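Local structure of LPXTG cell wall surface protein (Streptococcus gordonii, 4IGB) at residues E15-T21 with N221-N227; L190-P196 with L260-S266; Y286-I290 with K324-A328. The protein is probably a surface adhesin of the streptococcal cell, held to the peptidoglycan through an LPXTG motif, this chain being its two N-terminal domains. All coordinates share one frame; numbering follows the deposited sequence.

How the interactions relate
From the N terminus, 15-21 comes first and waits 199 residues for 221-227, where interaction 1 closes the longest of the three loops. Interaction 2 crosses it: 190-196 lies within that loop, but its partner 260-266 comes after the loop has closed. The two contacts belong to one mixed sheet, in which strands 220-226 and 261-264 are neighbours. Interaction 3 follows both in series, joining the residues just after strand 280-287 to a loop of the N2 domain, 324-328. It reaches back to the sheet through a salt bridge from Glu288 to Arg263 and through Leu327 and Ala328, which pack on Ile17, Leu222, Leu224 and Ala261.

Interaction 1. Residues E15-T21 with N221-N227; sequences EEIKNGT and NLRLMNN
Ile17 and Arg223 sit at the middle of a regular parallel ladder, in which Ile17 N donates to Arg223 O and Ile17 O accepts from Met225 N, each at 2.8 Å. Glu15 repeats this pattern with Asn221 and Arg223, and Asn19 repeats it with Met225 and Asn227. The strand axes come within 4.7 Å of each other at an angle of 17°.

A side-chain bond reinforces the ladder. Arg223 NH2 reaches Ile17 O at 3.1 Å from above the carbonyl plane, so one oxygen serves two donors. The guanidinium is sandwiched, with Glu16 CB over one face and Met225 CG over the other. Against Glu16 the charged groups stack, their planes 29° apart; the pair Glu16 OE2 and Arg223 NH1, at 3.9 Å, is a long salt bridge in which no N-H points at the oxygen. Gln233 bonds to both of these atoms, and Tyr216 also bonds to Glu16 OE2.

This pair of strands lies inside a mixed sheet of the N-terminal domain. In this construct strand 3-7, which apparently comes from the expression tag, borders 14-19, while a classic beta bulge at Asn221 and Leu222 faces Arg263 on the far side.

Apolar contacts occupy the face opposite Arg223: Ile17 CG2 meets Leu224 CD1 at 4.0 Å, the two side chains crossing obliquely, and Ile17 CD1 meets Leu222 CD1.

Amides close the far end. Asn226 CG stands opposite its own backbone N (chi1 175°), which carries ND2 to Thr21 O at 2.8 Å; the acceptor lies near the amide plane. Asn19 OD1 takes the Thr21 N-H in an Asx turn.

Water bridges Lys18 NZ to Asn227 O, and a second water joins Gly20 O to Asn226 ND2.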
loop_
_atom_site.group_PDB
_atom_site.type_symbol
_atom_site.label_atom_id
_atom_site.label_comp_id
_atom_site.label_asym_id
_atom_site.label_seq_id
_atom_site.Cartn_x
_atom_site.Cartn_y
_atom_site.Cartn_z
ATOM N N GLU B 15 -8.520 -12.662 0.111
ATOM C CA GLU B 15 -8.111 -13.596 1.132
ATOM C C GLU B 15 -8.086 -12.887 2.490
ATOM O O GLU B 15 -7.411 -11.865 2.665
ATOM C CB GLU B 15 -6.744 -14.191 0.789
ATOM C CG GLU B 15 -6.126 -14.944 1.940
ATOM C CD GLU B 15 -4.741 -15.477 1.617
ATOM O OE1 GLU B 15 -4.317 -15.405 0.444
ATOM O OE2 GLU B 15 -4.076 -15.969 2.550
ATOM N N GLU B 16 -8.857 -13.403 3.439
ATOM C CA GLU B 16 -8.881 -12.833 4.777
ATOM C C GLU B 16 -8.232 -13.812 5.743
ATOM O O GLU B 16 -8.680 -14.953 5.867
ATOM C CB GLU B 16 -10.311 -12.519 5.228
ATOM C CG GLU B 16 -10.976 -11.395 4.480
ATOM C CD GLU B 16 -12.328 -11.046 5.068
ATOM O OE1 GLU B 16 -13.087 -11.980 5.390
ATOM O OE2 GLU B 16 -12.642 -9.843 5.203
ATOM N N ILE B 17 -7.182 -13.357 6.422
ATOM C CA ILE B 17 -6.410 -14.215 7.310
ATOM C C ILE B 17 -6.381 -13.673 8.723
ATOM O O ILE B 17 -6.267 -12.472 8.929
ATOM C CB ILE B 17 -4.955 -14.339 6.843
ATOM C CG1 ILE B 17 -4.891 -15.042 5.501
ATOM C CG2 ILE B 17 -4.129 -15.143 7.852
ATOM C CD1 ILE B 17 -3.486 -15.195 5.017
ATOM N N LYS B 18 -6.487 -14.570 9.696
ATOM C CA LYS B 18 -6.243 -14.225 11.092
ATOM C C LYS B 18 -5.294 -15.265 11.673
ATOM O O LYS B 18 -5.553 -16.463 11.594
ATOM C CB LYS B 18 -7.541 -14.190 11.897
ATOM C CG LYS B 18 -7.305 -13.917 13.377
ATOM C CD LYS B 18 -8.596 -13.887 14.174
ATOM C CE LYS B 18 -9.497 -12.765 13.724
ATOM N NZ LYS B 18 -10.800 -12.780 14.443
ATOM N N ASN B 19 -4.187 -14.807 12.240
ATOM C CA ASN B 19 -3.170 -15.720 12.745
ATOM C C ASN B 19 -2.315 -15.030 13.801
ATOM O O ASN B 19 -2.677 -13.956 14.280
ATOM C CB ASN B 19 -2.312 -16.243 11.593
ATOM C CG ASN B 19 -1.546 -15.137 10.884
ATOM O OD1 ASN B 19 -1.328 -14.072 11.439
ATOM N ND2 ASN B 19 -1.121 -15.400 9.654
ATOM N N GLY B 20 -1.179 -15.634 14.143
ATOM C CA GLY B 20 -0.347 -15.149 15.233
ATOM C C GLY B 20 0.664 -14.090 14.841
ATOM O O GLY B 20 1.399 -13.568 15.682
ATOM N N THR B 21 0.702 -13.759 13.558
ATOM C CA THR B 21 1.624 -12.742 13.075
ATOM C C THR B 21 1.503 -11.432 13.852
ATOM O O THR B 21 0.405 -10.933 14.078
ATOM C CB THR B 21 1.423 -12.485 11.573
ATOM O OG1 THR B 21 1.930 -13.608 10.842
ATOM C CG2 THR B 21 2.174 -11.240 11.148
ATOM N N ASN B 221 -6.966 -7.541 -2.046
ATOM C CA ASN B 221 -6.446 -8.880 -2.278
ATOM C C ASN B 221 -6.260 -9.656 -0.975
ATOM O O ASN B 221 -6.605 -10.834 -0.902
ATOM C CB ASN B 221 -5.112 -8.807 -3.025
ATOM C CG ASN B 221 -4.500 -10.189 -3.275
ATOM O OD1 ASN B 221 -3.691 -10.663 -2.491
ATOM N ND2 ASN B 221 -4.891 -10.829 -4.357
ATOM N N LEU B 222 -5.737 -8.996 0.056
ATOM C CA LEU B 222 -5.451 -9.688 1.314
ATOM C C LEU B 222 -5.687 -8.823 2.546
ATOM O O LEU B 222 -5.191 -7.688 2.640
ATOM C CB LEU B 222 -4.018 -10.233 1.290
ATOM C CG LEU B 222 -3.427 -10.941 2.522
ATOM C CD1 LEU B 222 -4.362 -11.998 3.038
ATOM C CD2 LEU B 222 -2.098 -11.588 2.180
ATOM N N ARG B 223 -6.445 -9.361 3.496
ATOM C CA ARG B 223 -6.671 -8.680 4.764
ATOM C C ARG B 223 -6.131 -9.503 5.925
ATOM O O ARG B 223 -6.603 -10.613 6.195
ATOM C CB ARG B 223 -8.151 -8.392 4.993
ATOM C CG ARG B 223 -8.410 -7.632 6.289
ATOM C CD ARG B 223 -9.459 -8.316 7.146
ATOM N NE ARG B 223 -8.987 -9.586 7.684
ATOM C CZ ARG B 223 -9.736 -10.407 8.415
ATOM N NH1 ARG B 223 -10.995 -10.096 8.686
ATOM N NH2 ARG B 223 -9.226 -11.539 8.878
ATOM N N LEU B 224 -5.134 -8.964 6.610
ATOM C CA LEU B 224 -4.527 -9.691 7.709
ATOM C C LEU B 224 -4.974 -9.133 9.052
ATOM O O LEU B 224 -4.965 -7.929 9.254
ATOM C CB LEU B 224 -3.005 -9.630 7.618
ATOM C CG LEU B 224 -2.310 -10.182 8.873
ATOM C CD1 LEU B 224 -2.372 -11.704 8.873
ATOM C CD2 LEU B 224 -0.871 -9.706 8.962
ATOM N N MET B 225 -5.372 -10.020 9.956
ATOM C CA MET B 225 -5.602 -9.669 11.351
ATOM C C MET B 225 -4.775 -10.569 12.241
ATOM O O MET B 225 -4.426 -11.681 11.867
ATOM C CB MET B 225 -7.051 -9.879 11.749
ATOM C CG MET B 225 -8.007 -8.814 11.320
ATOM S SD MET B 225 -9.627 -9.221 11.967
ATOM C CE MET B 225 -10.560 -7.765 11.449
ATOM N N ASN B 226 -4.476 -10.083 13.430
ATOM C CA ASN B 226 -3.879 -10.913 14.461
ATOM C C ASN B 226 -5.012 -11.538 15.278
ATOM O O ASN B 226 -6.112 -10.956 15.401
ATOM C CB ASN B 226 -2.948 -10.070 15.326
ATOM C CG ASN B 226 -2.380 -10.841 16.512
ATOM O OD1 ASN B 226 -2.992 -10.878 17.569
ATOM N ND2 ASN B 226 -1.195 -11.432 16.342
ATOM N N ASN B 227 -4.756 -12.737 15.800
ATOM C CA ASN B 227 -5.731 -13.472 16.609
ATOM C C ASN B 227 -6.421 -12.637 17.684
ATOM O O ASN B 227 -7.570 -12.908 18.049
ATOM C CB ASN B 227 -5.074 -14.696 17.258
ATOM C CG ASN B 227 -4.771 -15.794 16.253
ATOM O OD1 ASN B 227 -5.577 -16.073 15.355
ATOM N ND2 ASN B 227 -3.609 -16.428 16.401
HETATM O O HOH W 1 -4.051 -13.420 -1.905
HETATM O O HOH W 2 -10.084 -12.216 16.962
HETATM O O HOH W 3 -7.334 -17.677 14.036
HETATM O O HOH W 4 0.034 -13.010 18.215
#

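Interaction 2. Residues L190-P196 with L260-S266; sequences LKLVMKP and LALRSNS. With SO4 (sulfate ion), chain J.
Leu192 N meets the peptide carbonyl of Ser266 in its plane, and Met194 N meets that of Leu262 in the same manner. The flat guanidinium of Arg263, by contrast, is gripped outside the pair, by Glu288, Asp418 and Asn221. At the Pro196 ring, CG touches Leu260 CD2 at 3.8 Å, while CD comes within 3.0 Å of Leu260 O and also packs against Leu262 CD1.

Between the ends runs a short antiparallel ladder at the border of the domain's mixed sheet, where 193-194 is the outermost strand; Val193 N in turn bonds to Tyr286 O of strand 280-287. Met194 and Leu262 form the hydrogen-bonded pair, Leu262 N reaching Met194 O at 2.9 Å; Val193 and Arg263 form the non-hydrogen-bonded pair next to it, with Val193 CG2 against Arg263 CB. Ser264 N continues the series to Leu192 O, and Leu260 N bonds to Pro196 O.

Beyond the ladder an ST turn, Ser264 OG accepting from Ser266 N at 2.8 Å, bends the chain; this hydroxyl also bonds to Ser268 O. Lys191, bent at chi2 (-58°), extends NZ to Asn265 O at 2.9 Å. Lys195 NZ instead turns to Asn255, with a weak bond to a sulfate.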
loop_
_atom_site.group_PDB
_atom_site.type_symbol
_atom_site.label_atom_id
_atom_site.label_comp_id
_atom_site.label_asym_id
_atom_site.label_seq_id
_atom_site.Cartn_x
_atom_site.Cartn_y
_atom_site.Cartn_z
ATOM N N LEU B 190 3.047 -2.022 -8.171
ATOM C CA LEU B 190 3.021 -2.032 -6.706
ATOM C C LEU B 190 1.617 -2.206 -6.164
ATOM O O LEU B 190 0.662 -1.649 -6.702
ATOM C CB LEU B 190 3.618 -0.741 -6.153
ATOM C CG LEU B 190 5.033 -0.401 -6.629
ATOM C CD1 LEU B 190 5.484 0.936 -6.074
ATOM C CD2 LEU B 190 6.020 -1.518 -6.246
ATOM N N LYS B 191 1.496 -2.974 -5.086
ATOM C CA LYS B 191 0.201 -3.192 -4.448
ATOM C C LYS B 191 0.133 -2.423 -3.138
ATOM O O LYS B 191 0.800 -2.763 -2.153
ATOM C CB LYS B 191 -0.060 -4.690 -4.239
ATOM C CG LYS B 191 -0.048 -5.490 -5.548
ATOM C CD LYS B 191 -1.078 -4.985 -6.556
ATOM C CE LYS B 191 -0.807 -5.606 -7.925
ATOM N NZ LYS B 191 -1.624 -4.986 -9.010
ATOM N N LEU B 192 -0.681 -1.380 -3.128
ATOM C CA LEU B 192 -0.723 -0.488 -1.987
ATOM C C LEU B 192 -1.121 -1.244 -0.737
ATOM O O LEU B 192 -2.089 -1.978 -0.742
ATOM C CB LEU B 192 -1.732 0.631 -2.219
ATOM C CG LEU B 192 -1.902 1.533 -1.008
ATOM C CD1 LEU B 192 -0.592 2.264 -0.690
ATOM C CD2 LEU B 192 -3.053 2.526 -1.242
ATOM N N VAL B 193 -0.386 -1.030 0.343
ATOM C CA VAL B 193 -0.773 -1.575 1.636
ATOM C C VAL B 193 -1.117 -0.466 2.619
ATOM O O VAL B 193 -0.451 0.575 2.674
ATOM C CB VAL B 193 0.326 -2.484 2.225
ATOM C CG1 VAL B 193 0.024 -2.841 3.685
ATOM C CG2 VAL B 193 0.478 -3.725 1.370
ATOM N N MET B 194 -2.186 -0.681 3.372
ATOM C CA MET B 194 -2.539 0.215 4.460
ATOM C C MET B 194 -2.618 -0.570 5.764
ATOM O O MET B 194 -2.970 -1.752 5.768
ATOM C CB MET B 194 -3.851 0.926 4.179
ATOM C CG MET B 194 -3.734 2.012 3.091
ATOM S SD MET B 194 -5.163 3.122 3.023
ATOM C CE MET B 194 -4.873 4.129 4.480
ATOM N N LYS B 195 -2.286 0.084 6.866
ATOM C CA LYS B 195 -2.315 -0.583 8.162
ATOM C C LYS B 195 -2.942 0.317 9.227
ATOM O O LYS B 195 -2.237 0.963 9.992
ATOM C CB LYS B 195 -0.903 -1.006 8.566
ATOM C CG LYS B 195 -0.836 -1.740 9.912
ATOM C CD LYS B 195 0.590 -2.150 10.248
ATOM C CE LYS B 195 1.495 -0.958 10.434
ATOM N NZ LYS B 195 1.037 -0.111 11.546
ATOM N N PRO B 196 -4.275 0.367 9.274
ATOM C CA PRO B 196 -4.927 1.198 10.292
ATOM C C PRO B 196 -4.572 0.646 11.668
ATOM O O PRO B 196 -4.536 -0.575 11.822
ATOM C CB PRO B 196 -6.419 0.962 10.052
ATOM C CG PRO B 196 -6.530 0.209 8.775
ATOM C CD PRO B 196 -5.229 -0.483 8.544
ATOM N N LEU B 260 -5.145 -3.544 11.715
ATOM C CA LEU B 260 -5.138 -4.610 10.727
ATOM C C LEU B 260 -4.318 -4.182 9.525
ATOM O O LEU B 260 -3.928 -3.025 9.434
ATOM C CB LEU B 260 -6.565 -4.953 10.289
ATOM C CG LEU B 260 -7.349 -3.864 9.542
ATOM C CD1 LEU B 260 -8.414 -4.479 8.647
ATOM C CD2 LEU B 260 -7.977 -2.879 10.515
ATOM N N ALA B 261 -4.074 -5.113 8.605
ATOM C CA ALA B 261 -3.292 -4.831 7.412
ATOM C C ALA B 261 -4.050 -5.264 6.171
ATOM O O ALA B 261 -4.653 -6.341 6.142
ATOM C CB ALA B 261 -1.931 -5.516 7.469
ATOM N N LEU B 262 -3.995 -4.420 5.149
ATOM C CA LEU B 262 -4.742 -4.611 3.906
ATOM C C LEU B 262 -3.826 -4.414 2.704
ATOM O O LEU B 262 -3.179 -3.359 2.568
ATOM C CB LEU B 262 -5.894 -3.601 3.829
ATOM C CG LEU B 262 -6.922 -3.597 4.971
ATOM C CD1 LEU B 262 -7.266 -2.197 5.408
ATOM C CD2 LEU B 262 -8.200 -4.316 4.535
ATOM N N ARG B 263 -3.755 -5.431 1.854
ATOM C CA ARG B 263 -3.031 -5.348 0.594
ATOM C C ARG B 263 -4.042 -5.213 -0.541
ATOM O O ARG B 263 -4.879 -6.087 -0.734
ATOM C CB ARG B 263 -2.165 -6.587 0.377
ATOM C CG ARG B 263 -1.567 -6.679 -1.042
ATOM C CD ARG B 263 -1.290 -8.110 -1.436
ATOM N NE ARG B 263 -0.238 -8.746 -0.637
ATOM C CZ ARG B 263 -0.054 -10.064 -0.602
ATOM N NH1 ARG B 263 -0.867 -10.860 -1.298
ATOM N NH2 ARG B 263 0.931 -10.589 0.119
ATOM N N SER B 264 -3.991 -4.091 -1.252
ATOM C CA SER B 264 -4.907 -3.836 -2.366
ATOM C C SER B 264 -4.695 -4.770 -3.561
ATOM O O SER B 264 -3.642 -5.375 -3.716
ATOM C CB SER B 264 -4.798 -2.376 -2.836
ATOM O OG SER B 264 -5.620 -2.141 -3.976
ATOM N N ASN B 265 -5.716 -4.883 -4.404
ATOM C CA ASN B 265 -5.551 -5.475 -5.727
ATOM C C ASN B 265 -4.723 -4.589 -6.659
ATOM O O ASN B 265 -4.247 -5.056 -7.700
ATOM C CB ASN B 265 -6.923 -5.711 -6.384
ATOM C CG ASN B 265 -7.648 -6.895 -5.800
ATOM O OD1 ASN B 265 -7.016 -7.822 -5.298
ATOM N ND2 ASN B 265 -8.980 -6.878 -5.864
ATOM N N SER B 266 -4.581 -3.307 -6.315
ATOM C CA SER B 266 -3.950 -2.353 -7.240
ATOM C C SER B 266 -2.995 -1.424 -6.516
ATOM O O SER B 266 -2.637 -1.657 -5.353
ATOM C CB SER B 266 -5.008 -1.513 -7.968
ATOM O OG SER B 266 -5.674 -0.638 -7.065
HETATM S S SO4 J . 4.790 1.628 11.399
HETATM O O1 SO4 J . 4.275 0.779 12.470
HETATM O O2 SO4 J . 3.691 2.360 10.793
HETATM O O3 SO4 J . 5.447 0.786 10.402
HETATM O O4 SO4 J . 5.734 2.602 11.949
#

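Interaction 3. Residues Y286-I290 with K324-A328; sequences YIEKI and KDILA. With SO4 (sulfate ion), chain J.
Glu288 and Leu327 make the central bond of this contact: Leu327 N donates to Glu288 OE1 at 2.8 Å, meeting the carboxylate on its anti side and only 16° from its plane. The same oxygen lies 3.4 Å from Leu327 CG, and the two side chains cross at about a right angle. The next residue on, Lys289, gives its backbone N to Asp325 O at 2.9 Å. Glu288 CB rests 3.2 Å from Asp325 O, and Asp325 CB packs toward Lys289 O.

The second shell fixes these groups. Glu288 CG lies opposite its carbonyl carbon (chi1 -63°) and the chain runs on extended, which brings OE1 to the loop. The Arg263 guanidinium faces both carboxylate oxygens, NE toward OE2 and NH2 toward OE1, in a salt bridge. Asp325 OD2 accepts from Val321 N, and its OD1 pairs with Lys324 NZ at 3.2 Å. Asp27 draws in both Lys324 and Lys289.

Here the last strand of the N-terminal domain passes into the N2 domain, and a loop of N2 folds back onto it. The buried Glu288 carboxylate thus links an N-H of the N2 loop, by a hydrogen bond, to an arginine of the N-terminal domain's sheet, by a salt bridge; with these partners it is probably kept ionised.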
loop_
_atom_site.group_PDB
_atom_site.type_symbol
_atom_site.label_atom_id
_atom_site.label_comp_id
_atom_site.label_asym_id
_atom_site.label_seq_id
_atom_site.Cartn_x
_atom_site.Cartn_y
_atom_site.Cartn_z
ATOM N N TYR B 286 2.157 1.971 2.572
ATOM C CA TYR B 286 3.196 0.953 2.565
ATOM C C TYR B 286 3.169 0.118 1.288
ATOM O O TYR B 286 2.198 0.149 0.519
ATOM C CB TYR B 286 3.002 -0.001 3.737
ATOM C CG TYR B 286 2.811 0.631 5.099
ATOM C CD1 TYR B 286 3.852 0.660 6.025
ATOM C CD2 TYR B 286 1.582 1.163 5.479
ATOM C CE1 TYR B 286 3.680 1.226 7.283
ATOM C CE2 TYR B 286 1.401 1.724 6.747
ATOM C CZ TYR B 286 2.457 1.756 7.635
ATOM O OH TYR B 286 2.274 2.311 8.883
ATOM N N ILE B 287 4.246 -0.629 1.084
ATOM C CA ILE B 287 4.220 -1.799 0.230
ATOM C C ILE B 287 5.025 -2.891 0.909
ATOM O O ILE B 287 5.883 -2.624 1.766
ATOM C CB ILE B 287 4.847 -1.559 -1.167
ATOM C CG1 ILE B 287 6.300 -1.099 -1.030
ATOM C CG2 ILE B 287 4.020 -0.576 -1.983
ATOM C CD1 ILE B 287 7.066 -1.094 -2.350
ATOM N N GLU B 288 4.752 -4.125 0.512
ATOM C CA GLU B 288 5.521 -5.256 0.995
ATOM C C GLU B 288 6.870 -5.279 0.297
ATOM O O GLU B 288 7.054 -4.615 -0.722
ATOM C CB GLU B 288 4.728 -6.542 0.777
ATOM C CG GLU B 288 3.433 -6.534 1.582
ATOM C CD GLU B 288 2.363 -7.448 1.012
ATOM O OE1 GLU B 288 2.236 -8.574 1.537
ATOM O OE2 GLU B 288 1.651 -7.041 0.045
ATOM N N LYS B 289 7.817 -6.024 0.859
ATOM C CA LYS B 289 9.203 -6.022 0.380
ATOM C C LYS B 289 9.577 -7.259 -0.409
ATOM O O LYS B 289 9.437 -8.378 0.079
ATOM C CB LYS B 289 10.177 -5.932 1.563
ATOM C CG LYS B 289 10.524 -4.531 2.023
ATOM C CD LYS B 289 11.702 -4.563 2.998
ATOM C CE LYS B 289 11.811 -3.260 3.771
ATOM N NZ LYS B 289 12.824 -3.343 4.871
ATOM N N ILE B 290 10.064 -7.064 -1.627
ATOM C CA ILE B 290 10.746 -8.143 -2.335
ATOM C C ILE B 290 12.141 -7.620 -2.588
ATOM O O ILE B 290 12.411 -6.991 -3.605
ATOM C CB ILE B 290 10.041 -8.566 -3.660
ATOM C CG1 ILE B 290 8.681 -9.203 -3.364
ATOM C CG2 ILE B 290 10.899 -9.577 -4.444
ATOM C CD1 ILE B 290 7.856 -9.514 -4.610
ATOM N N LYS B 324 6.652 -11.138 7.597
ATOM C CA LYS B 324 7.764 -10.205 7.780
ATOM C C LYS B 324 7.864 -9.248 6.593
ATOM O O LYS B 324 7.588 -8.061 6.734
ATOM C CB LYS B 324 9.079 -10.977 7.958
ATOM C CG LYS B 324 10.332 -10.115 8.039
ATOM C CD LYS B 324 11.600 -10.990 7.995
ATOM C CE LYS B 324 12.881 -10.172 8.112
ATOM N NZ LYS B 324 13.076 -9.265 6.946
ATOM N N ASP B 325 8.264 -9.769 5.434
ATOM C CA ASP B 325 8.367 -8.981 4.209
ATOM C C ASP B 325 7.016 -8.826 3.526
ATOM O O ASP B 325 6.723 -7.775 2.964
ATOM C CB ASP B 325 9.317 -9.658 3.231
ATOM C CG ASP B 325 10.705 -9.824 3.800
ATOM O OD1 ASP B 325 11.179 -8.875 4.451
ATOM O OD2 ASP B 325 11.311 -10.896 3.596
ATOM N N ILE B 326 6.231 -9.899 3.545
ATOM C CA ILE B 326 4.871 -9.917 2.998
ATOM C C ILE B 326 3.899 -10.294 4.115
ATOM O O ILE B 326 4.299 -10.920 5.106
ATOM C CB ILE B 326 4.729 -10.917 1.830
ATOM C CG1 ILE B 326 5.214 -12.307 2.265
ATOM C CG2 ILE B 326 5.530 -10.433 0.611
ATOM C CD1 ILE B 326 5.037 -13.393 1.217
ATOM N N LEU B 327 2.628 -9.926 3.950
ATOM C CA LEU B 327 1.655 -10.018 5.037
ATOM C C LEU B 327 1.367 -11.444 5.492
ATOM O O LEU B 327 1.005 -11.668 6.652
ATOM C CB LEU B 327 0.340 -9.346 4.644
ATOM C CG LEU B 327 0.399 -7.846 4.365
ATOM C CD1 LEU B 327 -0.958 -7.369 3.901
ATOM C CD2 LEU B 327 0.845 -7.080 5.604
ATOM N N ALA B 328 1.501 -12.403 4.580
ATOM C CA ALA B 328 1.219 -13.800 4.907
ATOM C C ALA B 328 1.785 -14.722 3.849
ATOM O O ALA B 328 2.192 -14.271 2.772
ATOM C CB ALA B 328 -0.270 -14.026 5.052
HETATM S S SO4 J . 4.790 1.628 11.399
HETATM O O1 SO4 J . 4.275 0.779 12.470
HETATM O O2 SO4 J . 3.691 2.360 10.793
HETATM O O3 SO4 J . 5.447 0.786 10.402
HETATM O O4 SO4 J . 5.734 2.602 11.949
#